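Local structure of polyisoprenyl-teichoic acid--peptidoglycan teichoic acid transferase TagV (6UF3) at residues A[161-164]-A[165-168]; A[167-170]-A[171-174]; A[212-216]-A[217-221]. The protein belongs to the LytR-CpsA-Psr family of bacterial cell-envelope proteins, whose fold packs helices against a mixed beta-sheet. One frame throughout, in Å; residues are numbered along the deposited sequence.

Contact 1 (A[161-164]-A[165-168]); sequences NDRQ and KQIL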
ATOM      1  N   ASN A 161       4.620  -8.632   0.339  1.00 35.91           N
ATOM      2  CA  ASN A 161       4.729  -7.258  -0.146  1.00 31.19           C
ATOM      3  C   ASN A 161       4.799  -7.219  -1.665  1.00 26.59           C
ATOM      4  O   ASN A 161       4.236  -6.316  -2.300  1.00 28.26           O
ATOM      5  CB  ASN A 161       5.960  -6.583   0.459  1.00 39.70           C
ATOM      6  CG  ASN A 161       5.672  -5.957   1.805  1.00 51.16           C
ATOM      7  OD1 ASN A 161       5.823  -4.751   1.988  1.00 52.59           O
ATOM      8  ND2 ASN A 161       5.242  -6.775   2.755  1.00 56.23           N
ATOM      9  N   ASP A 162       5.482  -8.198  -2.263  1.00 30.63           N
ATOM     10  CA  ASP A 162       5.557  -8.257  -3.717  1.00 31.06           C
ATOM     11  C   ASP A 162       4.172  -8.428  -4.322  1.00 31.64           C
ATOM     12  O   ASP A 162       3.791  -7.703  -5.247  1.00 29.88           O
ATOM     13  CB  ASP A 162       6.481  -9.392  -4.150  1.00 40.97           C
ATOM     14  CG  ASP A 162       6.930  -9.254  -5.585  1.00 58.40           C
ATOM     15  OD1 ASP A 162       6.087  -9.407  -6.493  1.00 63.75           O
ATOM     16  OD2 ASP A 162       8.128  -8.987  -5.806  1.00 66.50           O
ATOM     17  N   ARG A 163       3.396  -9.381  -3.797  1.00 32.40           N
ATOM     18  CA  ARG A 163       2.050  -9.607  -4.320  1.00 28.55           C
ATOM     19  C   ARG A 163       1.120  -8.424  -4.058  1.00 28.66           C
ATOM     20  O   ARG A 163       0.255  -8.119  -4.891  1.00 27.96           O
ATOM     21  CB  ARG A 163       1.471 -10.897  -3.735  1.00 31.39           C
ATOM     22  CG  ARG A 163       2.072 -12.155  -4.352  1.00 32.31           C
ATOM     23  CD  ARG A 163       1.549 -13.421  -3.698  1.00 37.20           C
ATOM     24  NE  ARG A 163       2.523 -13.997  -2.775  1.00 49.84           N
ATOM     25  CZ  ARG A 163       2.407 -13.976  -1.448  1.00 50.42           C
ATOM     26  NH1 ARG A 163       1.352 -13.407  -0.876  1.00 48.61           N
ATOM     27  NH2 ARG A 163       3.347 -14.529  -0.692  1.00 49.11           N
ATOM     28  N   GLN A 164       1.278  -7.745  -2.918  1.00 28.58           N
ATOM     29  CA  GLN A 164       0.491  -6.542  -2.662  1.00 25.62           C
ATOM     30  C   GLN A 164       0.793  -5.458  -3.693  1.00 24.75           C
ATOM     31  O   GLN A 164      -0.123  -4.807  -4.216  1.00 24.10           O
ATOM     32  CB  GLN A 164       0.761  -6.031  -1.241  1.00 26.52           C
ATOM     33  CG  GLN A 164       0.186  -6.925  -0.153  1.00 34.00           C
ATOM     34  CD  GLN A 164       0.882  -6.751   1.189  1.00 39.43           C
ATOM     35  OE1 GLN A 164       1.605  -5.779   1.415  1.00 35.77           O
ATOM     36  NE2 GLN A 164       0.680  -7.711   2.080  1.00 45.90           N
ATOM     37  N   LYS A 165       2.076  -5.240  -3.995  1.00 25.15           N
ATOM     38  CA  LYS A 165       2.399  -4.242  -5.006  1.00 26.08           C
ATOM     39  C   LYS A 165       1.873  -4.670  -6.367  1.00 25.36           C
ATOM     40  O   LYS A 165       1.435  -3.831  -7.158  1.00 25.25           O
ATOM     41  CB  LYS A 165       3.904  -3.992  -5.044  1.00 24.51           C
ATOM     42  CG  LYS A 165       4.368  -3.031  -3.945  1.00 29.30           C
ATOM     43  CD  LYS A 165       5.841  -2.680  -4.088  1.00 29.51           C
ATOM     44  CE  LYS A 165       6.724  -3.859  -3.691  1.00 31.30           C
ATOM     45  NZ  LYS A 165       8.179  -3.568  -3.877  1.00 37.14           N
ATOM     46  N   GLN A 166       1.902  -5.974  -6.653  1.00 24.05           N
ATOM     47  CA  GLN A 166       1.310  -6.478  -7.897  1.00 29.49           C
ATOM     48  C   GLN A 166      -0.172  -6.125  -8.005  1.00 27.17           C
ATOM     49  O   GLN A 166      -0.658  -5.724  -9.077  1.00 26.87           O
ATOM     50  CB  GLN A 166       1.489  -7.993  -7.964  1.00 34.77           C
ATOM     51  CG  GLN A 166       2.085  -8.519  -9.236  1.00 47.49           C
ATOM     52  CD  GLN A 166       2.238 -10.023  -9.201  1.00 49.69           C
ATOM     53  OE1 GLN A 166       2.096 -10.649  -8.148  1.00 47.33           O
ATOM     54  NE2 GLN A 166       2.516 -10.615 -10.351  1.00 47.26           N
ATOM     55  N   ILE A 167      -0.916  -6.297  -6.909  1.00 24.40           N
ATOM     56  CA  ILE A 167      -2.339  -5.958  -6.904  1.00 25.11           C
ATOM     57  C   ILE A 167      -2.532  -4.467  -7.161  1.00 23.18           C
ATOM     58  O   ILE A 167      -3.377  -4.058  -7.968  1.00 23.59           O
ATOM     59  CB  ILE A 167      -2.980  -6.391  -5.573  1.00 25.20           C
ATOM     60  CG1 ILE A 167      -3.084  -7.914  -5.519  1.00 28.02           C
ATOM     61  CG2 ILE A 167      -4.356  -5.737  -5.359  1.00 28.27           C
ATOM     62  CD1 ILE A 167      -3.144  -8.458  -4.103  1.00 29.12           C
ATOM     63  N   LEU A 168      -1.760  -3.628  -6.457  1.00 21.50           N
ATOM     64  CA  LEU A 168      -1.921  -2.187  -6.641  1.00 20.50           C
ATOM     65  C   LEU A 168      -1.548  -1.762  -8.059  1.00 24.43           C
ATOM     66  O   LEU A 168      -2.210  -0.903  -8.650  1.00 21.60           O
ATOM     67  CB  LEU A 168      -1.086  -1.420  -5.617  1.00 21.46           C
ATOM     68  CG  LEU A 168      -1.189   0.106  -5.620  1.00 22.54           C
ATOM     69  CD1 LEU A 168      -2.622   0.577  -5.446  1.00 25.81           C
ATOM     70  CD2 LEU A 168      -0.294   0.650  -4.480  1.00 25.97           C
TER

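Contact 2 (A[167-170]-A[171-174]); sequences ILNA and LIDR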
ATOM      1  N   ILE A 167      -0.916  -6.297  -6.909  1.00 24.40           N
ATOM      2  CA  ILE A 167      -2.339  -5.958  -6.904  1.00 25.11           C
ATOM      3  C   ILE A 167      -2.532  -4.467  -7.161  1.00 23.18           C
ATOM      4  O   ILE A 167      -3.377  -4.058  -7.968  1.00 23.59           O
ATOM      5  CB  ILE A 167      -2.980  -6.391  -5.573  1.00 25.20           C
ATOM      6  CG1 ILE A 167      -3.084  -7.914  -5.519  1.00 28.02           C
ATOM      7  CG2 ILE A 167      -4.356  -5.737  -5.359  1.00 28.27           C
ATOM      8  CD1 ILE A 167      -3.144  -8.458  -4.103  1.00 29.12           C
ATOM      9  N   LEU A 168      -1.760  -3.628  -6.457  1.00 21.50           N
ATOM     10  CA  LEU A 168      -1.921  -2.187  -6.641  1.00 20.50           C
ATOM     11  C   LEU A 168      -1.548  -1.762  -8.059  1.00 24.43           C
ATOM     12  O   LEU A 168      -2.210  -0.903  -8.650  1.00 21.60           O
ATOM     13  CB  LEU A 168      -1.086  -1.420  -5.617  1.00 21.46           C
ATOM     14  CG  LEU A 168      -1.189   0.106  -5.620  1.00 22.54           C
ATOM     15  CD1 LEU A 168      -2.622   0.577  -5.446  1.00 25.81           C
ATOM     16  CD2 LEU A 168      -0.294   0.650  -4.480  1.00 25.97           C
ATOM     17  N   ASN A 169      -0.492  -2.355  -8.620  1.00 22.23           N
ATOM     18  CA  ASN A 169      -0.129  -2.070 -10.005  1.00 20.94           C
ATOM     19  C   ASN A 169      -1.260  -2.448 -10.947  1.00 21.24           C
ATOM     20  O   ASN A 169      -1.544  -1.726 -11.913  1.00 24.43           O
ATOM     21  CB  ASN A 169       1.143  -2.828 -10.401  1.00 21.24           C
ATOM     22  CG  ASN A 169       2.412  -2.200  -9.826  1.00 26.21           C
ATOM     23  OD1 ASN A 169       2.419  -1.039  -9.429  1.00 26.54           O
ATOM     24  ND2 ASN A 169       3.484  -2.974  -9.788  1.00 28.08           N
ATOM     25  N   ALA A 170      -1.915  -3.585 -10.688  1.00 22.69           N
ATOM     26  CA  ALA A 170      -3.009  -4.005 -11.562  1.00 24.54           C
ATOM     27  C   ALA A 170      -4.182  -3.038 -11.486  1.00 22.08           C
ATOM     28  O   ALA A 170      -4.822  -2.737 -12.505  1.00 23.53           O
ATOM     29  CB  ALA A 170      -3.445  -5.425 -11.197  1.00 26.98           C
ATOM     30  N   LEU A 171      -4.479  -2.539 -10.284  1.00 22.52           N
ATOM     31  CA  LEU A 171      -5.526  -1.526 -10.148  1.00 22.32           C
ATOM     32  C   LEU A 171      -5.158  -0.245 -10.891  1.00 23.23           C
ATOM     33  O   LEU A 171      -6.005   0.368 -11.552  1.00 23.92           O
ATOM     34  CB  LEU A 171      -5.778  -1.237  -8.661  1.00 22.15           C
ATOM     35  CG  LEU A 171      -6.504  -2.366  -7.919  1.00 25.52           C
ATOM     36  CD1 LEU A 171      -6.427  -2.205  -6.400  1.00 26.20           C
ATOM     37  CD2 LEU A 171      -7.960  -2.488  -8.380  1.00 26.91           C
ATOM     38  N   ILE A 172      -3.899   0.193 -10.769  1.00 21.99           N
ATOM     39  CA  ILE A 172      -3.449   1.379 -11.495  1.00 23.30           C
ATOM     40  C   ILE A 172      -3.601   1.177 -12.995  1.00 23.99           C
ATOM     41  O   ILE A 172      -4.036   2.080 -13.717  1.00 26.14           O
ATOM     42  CB  ILE A 172      -1.991   1.714 -11.116  1.00 20.07           C
ATOM     43  CG1 ILE A 172      -1.919   2.198  -9.667  1.00 24.56           C
ATOM     44  CG2 ILE A 172      -1.412   2.756 -12.072  1.00 23.53           C
ATOM     45  CD1 ILE A 172      -0.519   2.278  -9.097  1.00 25.07           C
ATOM     46  N   ASP A 173      -3.228  -0.003 -13.491  1.00 23.04           N
ATOM     47  CA  ASP A 173      -3.334  -0.268 -14.922  1.00 25.98           C
ATOM     48  C   ASP A 173      -4.784  -0.266 -15.368  1.00 31.28           C
ATOM     49  O   ASP A 173      -5.114   0.262 -16.439  1.00 31.55           O
ATOM     50  CB  ASP A 173      -2.664  -1.602 -15.263  1.00 23.74           C
ATOM     51  CG  ASP A 173      -1.154  -1.508 -15.216  1.00 32.06           C
ATOM     52  OD1 ASP A 173      -0.663  -0.382 -15.396  1.00 32.75           O
ATOM     53  OD2 ASP A 173      -0.474  -2.532 -14.991  1.00 30.18           O
ATOM     54  N   ARG A 174      -5.668  -0.844 -14.551  1.00 33.10           N
ATOM     55  CA  ARG A 174      -7.083  -0.847 -14.899  1.00 34.64           C
ATOM     56  C   ARG A 174      -7.623   0.573 -14.986  1.00 30.40           C
ATOM     57  O   ARG A 174      -8.275   0.939 -15.969  1.00 37.46           O
ATOM     58  CB  ARG A 174      -7.878  -1.659 -13.883  1.00 32.07           C
ATOM     59  CG  ARG A 174      -9.358  -1.480 -14.069  1.00 48.14           C
ATOM     60  CD  ARG A 174      -9.816  -2.299 -15.258  1.00 53.21           C
ATOM     61  NE  ARG A 174      -9.638  -3.713 -14.971  1.00 61.47           N
ATOM     62  CZ  ARG A 174     -10.457  -4.409 -14.191  1.00 67.73           C
ATOM     63  NH1 ARG A 174     -10.231  -5.694 -13.961  1.00 67.90           N
ATOM     64  NH2 ARG A 174     -11.510  -3.815 -13.648  1.00 71.41           N
TER

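Contact 3 (A[212-216]-A[217-221]); sequences SGFTS and KKIDT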
ATOM      1  N   SER A 212      -4.443   8.915 -17.706  1.00 27.77           N
ATOM      2  CA  SER A 212      -5.011   8.127 -18.786  1.00 26.65           C
ATOM      3  C   SER A 212      -3.905   7.730 -19.754  1.00 28.54           C
ATOM      4  O   SER A 212      -3.151   8.580 -20.231  1.00 32.93           O
ATOM      5  CB  SER A 212      -6.093   8.920 -19.516  1.00 30.08           C
ATOM      6  OG  SER A 212      -6.604   8.174 -20.605  1.00 36.23           O
ATOM      7  N   GLY A 213      -3.794   6.432 -20.022  1.00 32.03           N
ATOM      8  CA  GLY A 213      -2.749   5.925 -20.887  1.00 30.38           C
ATOM      9  C   GLY A 213      -1.455   5.599 -20.176  1.00 29.69           C
ATOM     10  O   GLY A 213      -0.534   5.072 -20.805  1.00 34.00           O
ATOM     11  N   PHE A 214      -1.353   5.900 -18.885  1.00 25.01           N
ATOM     12  CA  PHE A 214      -0.208   5.501 -18.094  1.00 27.24           C
ATOM     13  C   PHE A 214      -0.190   3.978 -17.957  1.00 26.09           C
ATOM     14  O   PHE A 214      -1.146   3.283 -18.315  1.00 31.64           O
ATOM     15  CB  PHE A 214      -0.286   6.209 -16.742  1.00 23.58           C
ATOM     16  CG  PHE A 214       0.910   6.027 -15.845  1.00 22.89           C
ATOM     17  CD1 PHE A 214       2.097   6.693 -16.078  1.00 24.42           C
ATOM     18  CD2 PHE A 214       0.801   5.237 -14.711  1.00 22.11           C
ATOM     19  CE1 PHE A 214       3.182   6.531 -15.209  1.00 26.41           C
ATOM     20  CE2 PHE A 214       1.872   5.076 -13.842  1.00 23.27           C
ATOM     21  CZ  PHE A 214       3.053   5.728 -14.086  1.00 26.82           C
ATOM     22  N   THR A 215       0.915   3.452 -17.436  1.00 27.36           N
ATOM     23  CA  THR A 215       1.041   2.014 -17.266  1.00 25.79           C
ATOM     24  C   THR A 215       1.991   1.759 -16.105  1.00 27.16           C
ATOM     25  O   THR A 215       2.943   2.519 -15.899  1.00 24.55           O
ATOM     26  CB  THR A 215       1.532   1.344 -18.559  1.00 29.46           C
ATOM     27  OG1 THR A 215       1.400  -0.078 -18.452  1.00 34.75           O
ATOM     28  CG2 THR A 215       2.986   1.707 -18.847  1.00 30.63           C
ATOM     29  N   SER A 216       1.708   0.705 -15.327  1.00 25.53           N
ATOM     30  CA  SER A 216       2.445   0.495 -14.090  1.00 24.46           C
ATOM     31  C   SER A 216       3.916   0.190 -14.331  1.00 24.37           C
ATOM     32  O   SER A 216       4.727   0.382 -13.411  1.00 27.19           O
ATOM     33  CB  SER A 216       1.799  -0.623 -13.259  1.00 24.38           C
ATOM     34  OG  SER A 216       1.920  -1.886 -13.883  1.00 28.53           O
ATOM     35  N   LYS A 217       4.286  -0.265 -15.533  1.00 25.53           N
ATOM     36  CA  LYS A 217       5.705  -0.448 -15.825  1.00 31.63           C
ATOM     37  C   LYS A 217       6.474   0.859 -15.665  1.00 34.42           C
ATOM     38  O   LYS A 217       7.662   0.842 -15.327  1.00 34.38           O
ATOM     39  CB  LYS A 217       5.899  -1.012 -17.234  1.00 33.26           C
ATOM     40  CG  LYS A 217       7.368  -1.241 -17.616  1.00 37.94           C
ATOM     41  CD  LYS A 217       7.510  -2.035 -18.898  1.00 39.94           C
ATOM     42  CE  LYS A 217       8.949  -2.001 -19.411  1.00 41.91           C
ATOM     43  NZ  LYS A 217       9.922  -2.056 -18.274  1.00 38.90           N
ATOM     44  N   LYS A 218       5.811   1.999 -15.871  1.00 25.49           N
ATOM     45  CA  LYS A 218       6.497   3.282 -15.801  1.00 26.40           C
ATOM     46  C   LYS A 218       6.731   3.764 -14.380  1.00 25.38           C
ATOM     47  O   LYS A 218       7.482   4.728 -14.192  1.00 26.86           O
ATOM     48  CB  LYS A 218       5.713   4.340 -16.576  1.00 26.72           C
ATOM     49  CG  LYS A 218       5.802   4.133 -18.091  1.00 27.72           C
ATOM     50  CD  LYS A 218       4.868   5.059 -18.834  1.00 27.35           C
ATOM     51  CE  LYS A 218       4.978   4.849 -20.340  1.00 30.77           C
ATOM     52  NZ  LYS A 218       3.964   5.681 -21.035  1.00 33.26           N
ATOM     53  N   ILE A 219       6.115   3.123 -13.389  1.00 22.18           N
ATOM     54  CA  ILE A 219       6.310   3.525 -12.000  1.00 20.36           C
ATOM     55  C   ILE A 219       7.742   3.226 -11.588  1.00 24.28           C
ATOM     56  O   ILE A 219       8.277   2.148 -11.879  1.00 26.88           O
ATOM     57  CB  ILE A 219       5.318   2.800 -11.080  1.00 22.88           C
ATOM     58  CG1 ILE A 219       3.887   3.141 -11.475  1.00 21.02           C
ATOM     59  CG2 ILE A 219       5.585   3.187  -9.613  1.00 21.77           C
ATOM     60  CD1 ILE A 219       2.827   2.241 -10.825  1.00 19.53           C
ATOM     61  N   ASP A 220       8.374   4.184 -10.914  1.00 22.74           N
ATOM     62  CA  ASP A 220       9.714   3.979 -10.370  1.00 24.94           C
ATOM     63  C   ASP A 220       9.554   3.305  -9.018  1.00 23.97           C
ATOM     64  O   ASP A 220       9.068   3.926  -8.066  1.00 23.28           O
ATOM     65  CB  ASP A 220      10.450   5.312 -10.252  1.00 25.74           C
ATOM     66  CG  ASP A 220      11.878   5.156  -9.742  1.00 32.44           C
ATOM     67  OD1 ASP A 220      12.406   4.017  -9.755  1.00 31.84           O
ATOM     68  OD2 ASP A 220      12.468   6.182  -9.319  1.00 31.01           O
ATOM     69  N   THR A 221       9.894   2.025  -8.923  1.00 23.14           N
ATOM     70  CA  THR A 221       9.652   1.302  -7.677  1.00 23.45           C
ATOM     71  C   THR A 221      10.927   1.310  -6.845  1.00 20.31           C
ATOM     72  O   THR A 221      11.960   0.786  -7.270  1.00 26.10           O
ATOM     73  CB  THR A 221       9.158  -0.126  -7.921  1.00 33.00           C
ATOM     74  OG1 THR A 221       7.943  -0.082  -8.685  1.00 32.61           O
ATOM     75  CG2 THR A 221       8.848  -0.804  -6.589  1.00 31.65           C
TER
HETATM   76  O   HOH W   1       1.788   4.101 -21.178  1.00 30.81           O
HETATM   77  O   HOH W   2       2.660  -1.839 -17.380  1.00 37.22           O

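Contact 1 (A[161-164]-A[165-168])
R163 and Q166 meet aslant on one side of the helix: the amide oxygen crosses near the root of the arginine chain, OE1 of Q166 lying 4.1 Å from CG of R163, while amide and guanidinium planes are turned 55° apart. The two polar ends do not serve each other. Q166 accepts from Y146 OH and donates through NE2 to D112 O, and R163 NH1 reaches the carbonyls of Y146 and M149; long side chains suit the place because they can reach carbonyls and a hydroxyl away from their own turn. K165 instead curls back over the preceding turn. A bend at chi3 (-73°) brings its CE to 3.8 Å from N161 O, the same oxygen that accepts from K165 N at 2.9 Å. The side chain also touches M42 and S44 of strand 39-44. D162 OD2 stays 5.8 Å from K165 NZ, too far for a salt bridge, though the opposite charges may still attract. I167 sets CD1 3.5 Å from R163 O, covering that carbonyl with a methyl group. Q164 and L168 both rest on I29. Regular i to i+4 bonding with one face on strands is the mark of an alpha-helix laid on a beta-sheet in an alpha/beta fold.

Contact 2 (A[167-170]-A[171-174])
I172 and L168, one turn apart, are packed tightly where side-chain carbon meets backbone: CG1 of I172 lies 3.3 Å from L168 O, the carbonyl that accepts from I172 N at 2.9 Å. The side chains themselves touch more lightly, in a van der Waals contact with CG of L168 4.2 Å from CD1 of I172. With its CG anti to the backbone N (chi1 -177°), L168 reaches along the helix toward the isoleucine, and both rest on M42 of the neighbouring strand. A second van der Waals pair joins I167 CG2 to L171 CD1 at 4.2 Å, and L171 shares I109 with A170, whose small methyl suits a helix pressed close to strand 109-113. Isoleucine and leucine fit here because they offer wide surfaces of carbon alone.

Toward the end of the segment the contact loosens, in two directions. On the side of A170 and L171, R174 touches the preceding turn through CB, 3.5 Å from A170 O; bends at chi2 (77°) and chi3 (65°) then carry its guanidinium off the helix toward V106 and G108, where NH1 makes a weak bond to G108 O. On another side D173 leans over N169. Its OD2 is 3.4 Å from N169 O, two acceptors that cannot bond, but OD1 takes the backbone N-H of S216, a short acid being right for reaching a passing loop from the helix surface. N169 packs on S216 and I219 of that same loop. The arrangement is that of a helix packed on a mixed sheet in an alpha/beta fold, with carbon toward the strands and an acid toward the loop.

Contact 3 (A[212-216]-A[217-221])
F214 lies across I219 at about a right angle and overlaps the root of K218. The ring presents its edge to the isoleucine, CE2 being 3.7 Å from I219 CG1, while CE1 comes obliquely to within 3.6 Å of K218 CB. Its CG stands anti to the backbone N (chi1 -173°), which swings the ring forward over the turn that follows; there it also meets Y211 edge-to-face and packs on M40. A flat, wide residue suits this place because it can cover several neighbours at once.

Beneath it the chain turns tightly. K218 N donates to T215 O at 2.9 Å and I219 N to S216 O at 3.1 Å, both spanning three residues as in a 3-10 turn. The second donor stands 64° out of the carbonyl plane and so misses the lone pairs, a likely sign of a bond weaker than its length suggests. S216 CB touches I219 CD1 at 3.9 Å, a short side chain fitting between the loop and helix 158-177.

The outer side is polar. K218 runs out extended, its CD 3.8 Å from T215 CG2, until NZ donates to a water at 2.7 Å; this water in turn donates to G213 O. A second water accepts from K217 N; its approach to T215 OG1 is too short to be taken at face value. G213 has a positive phi (88°), at which a CB would press on the carbonyl O of S212. D220 then enters the strand and makes a salt bridge to K41.

The chemistry implies a turn fixed from within by carbon contacts and two short-range backbone bonds, with water and an extended lysine completing the polar links on its solvent face.

Contacts 1 and 2 are successive turns of helix 158-177, sharing I167 and L168, whereas contact 3 belongs to the loop leading into edge strand 220-222. Contact 1 is the most buried, and its polar side chains find partners on other parts of the chain; contact 2 lies nearer the surface and combines carbon pairs with an acid bonded to the loop of contact 3; contact 3, farthest from the centre of the chain, adds bound water to its carbon contacts. All three converge on strand 39-44, M42 being touched from each. Contact 3 runs beside contact 2, their centres about 10 Å apart, and its far end brushes contact 1, where K165 NZ packs on T221 CG2.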